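Local coordinates for protein xylan esterase 1 (Thermoanaerobacterium sp. 'JW/SL YS485', PDB 3FCY) that probably removes acetyl groups from xylan and related substrates as a carbohydrate esterase of family CE7 with an alpha/beta-hydrolase fold, at residues V202-P207 with P222-V227. Residues are numbered along the deposited sequence; the frame is centred on the assembly and turned at random.
Sequences VGVMGP and PRVRKV
Val204 faces Val224 and Val227 on one face of the sheet and turns a different methyl to each. Its CG1, anti to the carbonyl carbon (chi1 -56°), meets CG1 of Val224 at 3.9 Å, the two side chains crossing at about a right angle. Its CG2 lies 4.0 Å from CG1 of Val227, and here the two side chains lie side by side and point the same way. Helix 209-220 covers this face, Ala218 touching Val224 and Val227, and Ser214 and Cys217 touching Val204. On the other face Gly203 is paired with Lys226, whose CB comes within 4.1 Å of the glycine CA; the lysine chain then bends away, and NZ forms salt bridges with Asp289 and the calcium ligand Glu343. The backbones join in parallel register. Val204 N donates to Lys226 O at 3.0 Å. Val202 O receives Arg225 N at 2.9 Å, and Lys226 N adds a weak bond to the same oxygen. Before strand 226-230 begins, a water bridges Val202 N and Arg223 O. The contact closes the beta-alpha-beta crossover of strand 202-207, helix 209-220 and strand 226-230, central to the alpha/beta-hydrolase sheet; the first strand runs into the probable nucleophile elbow, which carries the predicted nucleophile Ser208.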
loop_
_atom_site.group_PDB
_atom_site.type_symbol
_atom_site.label_atom_id
_atom_site.label_comp_id
_atom_site.label_asym_id
_atom_site.label_seq_id
_atom_site.Cartn_x
_atom_site.Cartn_y
_atom_site.Cartn_z
ATOM N N VAL A 202 21.785 -19.585 -35.107
ATOM C CA VAL A 202 20.719 -19.711 -34.114
ATOM C C VAL A 202 20.926 -18.762 -32.938
ATOM O O VAL A 202 22.017 -18.681 -32.377
ATOM C CB VAL A 202 20.617 -21.164 -33.563
ATOM C CG1 VAL A 202 19.579 -21.231 -32.444
ATOM C CG2 VAL A 202 20.231 -22.126 -34.680
ATOM N N GLY A 203 19.866 -18.043 -32.582
ATOM C CA GLY A 203 19.925 -17.116 -31.468
ATOM C C GLY A 203 18.865 -17.453 -30.433
ATOM O O GLY A 203 17.854 -18.089 -30.747
ATOM N N VAL A 204 19.097 -17.040 -29.192
ATOM C CA VAL A 204 18.148 -17.288 -28.110
ATOM C C VAL A 204 17.887 -15.963 -27.406
ATOM O O VAL A 204 18.771 -15.106 -27.333
ATOM C CB VAL A 204 18.695 -18.332 -27.102
ATOM C CG1 VAL A 204 19.045 -19.625 -27.838
ATOM C CG2 VAL A 204 19.917 -17.792 -26.387
ATOM N N MET A 205 16.677 -15.799 -26.877
ATOM C CA MET A 205 16.307 -14.549 -26.229
ATOM C C MET A 205 15.187 -14.702 -25.205
ATOM O O MET A 205 14.370 -15.615 -25.292
ATOM C CB MET A 205 15.889 -13.551 -27.314
ATOM C CG MET A 205 15.284 -12.253 -26.828
ATOM S SD MET A 205 15.034 -11.114 -28.216
ATOM C CE MET A 205 13.931 -12.064 -29.211
ATOM N N GLY A 206 15.158 -13.791 -24.233
ATOM C CA GLY A 206 14.125 -13.827 -23.220
ATOM C C GLY A 206 14.329 -12.816 -22.108
ATOM O O GLY A 206 15.452 -12.356 -21.870
ATOM N N PRO A 207 13.240 -12.425 -21.424
ATOM C CA PRO A 207 13.317 -11.458 -20.324
ATOM C C PRO A 207 13.193 -12.157 -18.964
ATOM O O PRO A 207 12.501 -13.165 -18.841
ATOM C CB PRO A 207 12.134 -10.545 -20.609
ATOM C CG PRO A 207 11.077 -11.556 -21.032
ATOM C CD PRO A 207 11.854 -12.538 -21.924
ATOM N N PRO A 222 27.022 -24.382 -26.670
ATOM C CA PRO A 222 27.976 -23.394 -27.193
ATOM C C PRO A 222 27.816 -23.042 -28.671
ATOM O O PRO A 222 28.345 -22.024 -29.128
ATOM C CB PRO A 222 29.335 -24.034 -26.901
ATOM C CG PRO A 222 29.067 -24.894 -25.709
ATOM C CD PRO A 222 27.739 -25.515 -26.058
ATOM N N ARG A 223 27.098 -23.874 -29.419
ATOM C CA ARG A 223 26.890 -23.605 -30.836
ATOM C C ARG A 223 25.973 -22.403 -31.048
ATOM O O ARG A 223 25.991 -21.788 -32.117
ATOM C CB ARG A 223 26.318 -24.838 -31.551
ATOM C CG ARG A 223 27.331 -25.966 -31.768
ATOM C CD ARG A 223 26.732 -27.114 -32.583
ATOM N NE ARG A 223 25.679 -27.814 -31.852
ATOM C CZ ARG A 223 24.803 -28.651 -32.404
ATOM N NH1 ARG A 223 24.842 -28.903 -33.705
ATOM N NH2 ARG A 223 23.881 -29.236 -31.650
ATOM N N VAL A 224 25.171 -22.069 -30.039
ATOM C CA VAL A 224 24.277 -20.916 -30.141
ATOM C C VAL A 224 25.120 -19.690 -30.482
ATOM O O VAL A 224 26.083 -19.378 -29.787
ATOM C CB VAL A 224 23.514 -20.684 -28.822
ATOM C CG1 VAL A 224 22.812 -19.335 -28.849
ATOM C CG2 VAL A 224 22.502 -21.802 -28.622
ATOM N N ARG A 225 24.732 -18.998 -31.548
ATOM C CA ARG A 225 25.466 -17.839 -32.060
ATOM C C ARG A 225 25.158 -16.452 -31.470
ATOM O O ARG A 225 26.066 -15.622 -31.338
ATOM C CB ARG A 225 25.293 -17.792 -33.584
ATOM C CG ARG A 225 26.277 -16.894 -34.305
ATOM C CD ARG A 225 27.698 -17.424 -34.185
ATOM N NE ARG A 225 28.639 -16.575 -34.907
ATOM C CZ ARG A 225 28.948 -15.330 -34.556
ATOM N NH1 ARG A 225 28.396 -14.781 -33.480
ATOM N NH2 ARG A 225 29.800 -14.627 -35.295
ATOM N N LYS A 226 23.892 -16.194 -31.140
ATOM C CA LYS A 226 23.482 -14.902 -30.573
ATOM C C LYS A 226 22.674 -15.081 -29.291
ATOM O O LYS A 226 21.888 -16.025 -29.165
ATOM C CB LYS A 226 22.636 -14.105 -31.578
ATOM C CG LYS A 226 23.390 -13.562 -32.786
ATOM C CD LYS A 226 24.472 -12.566 -32.409
ATOM C CE LYS A 226 25.120 -11.998 -33.661
ATOM N NZ LYS A 226 26.284 -11.117 -33.390
ATOM N N VAL A 227 22.853 -14.159 -28.348
ATOM C CA VAL A 227 22.146 -14.232 -27.073
ATOM C C VAL A 227 21.619 -12.881 -26.596
ATOM O O VAL A 227 22.387 -11.934 -26.422
ATOM C CB VAL A 227 23.061 -14.781 -25.954
ATOM C CG1 VAL A 227 22.242 -15.060 -24.700
ATOM C CG2 VAL A 227 23.788 -16.034 -26.430
HETATM O O HOH W 1 24.036 -21.260 -34.006
#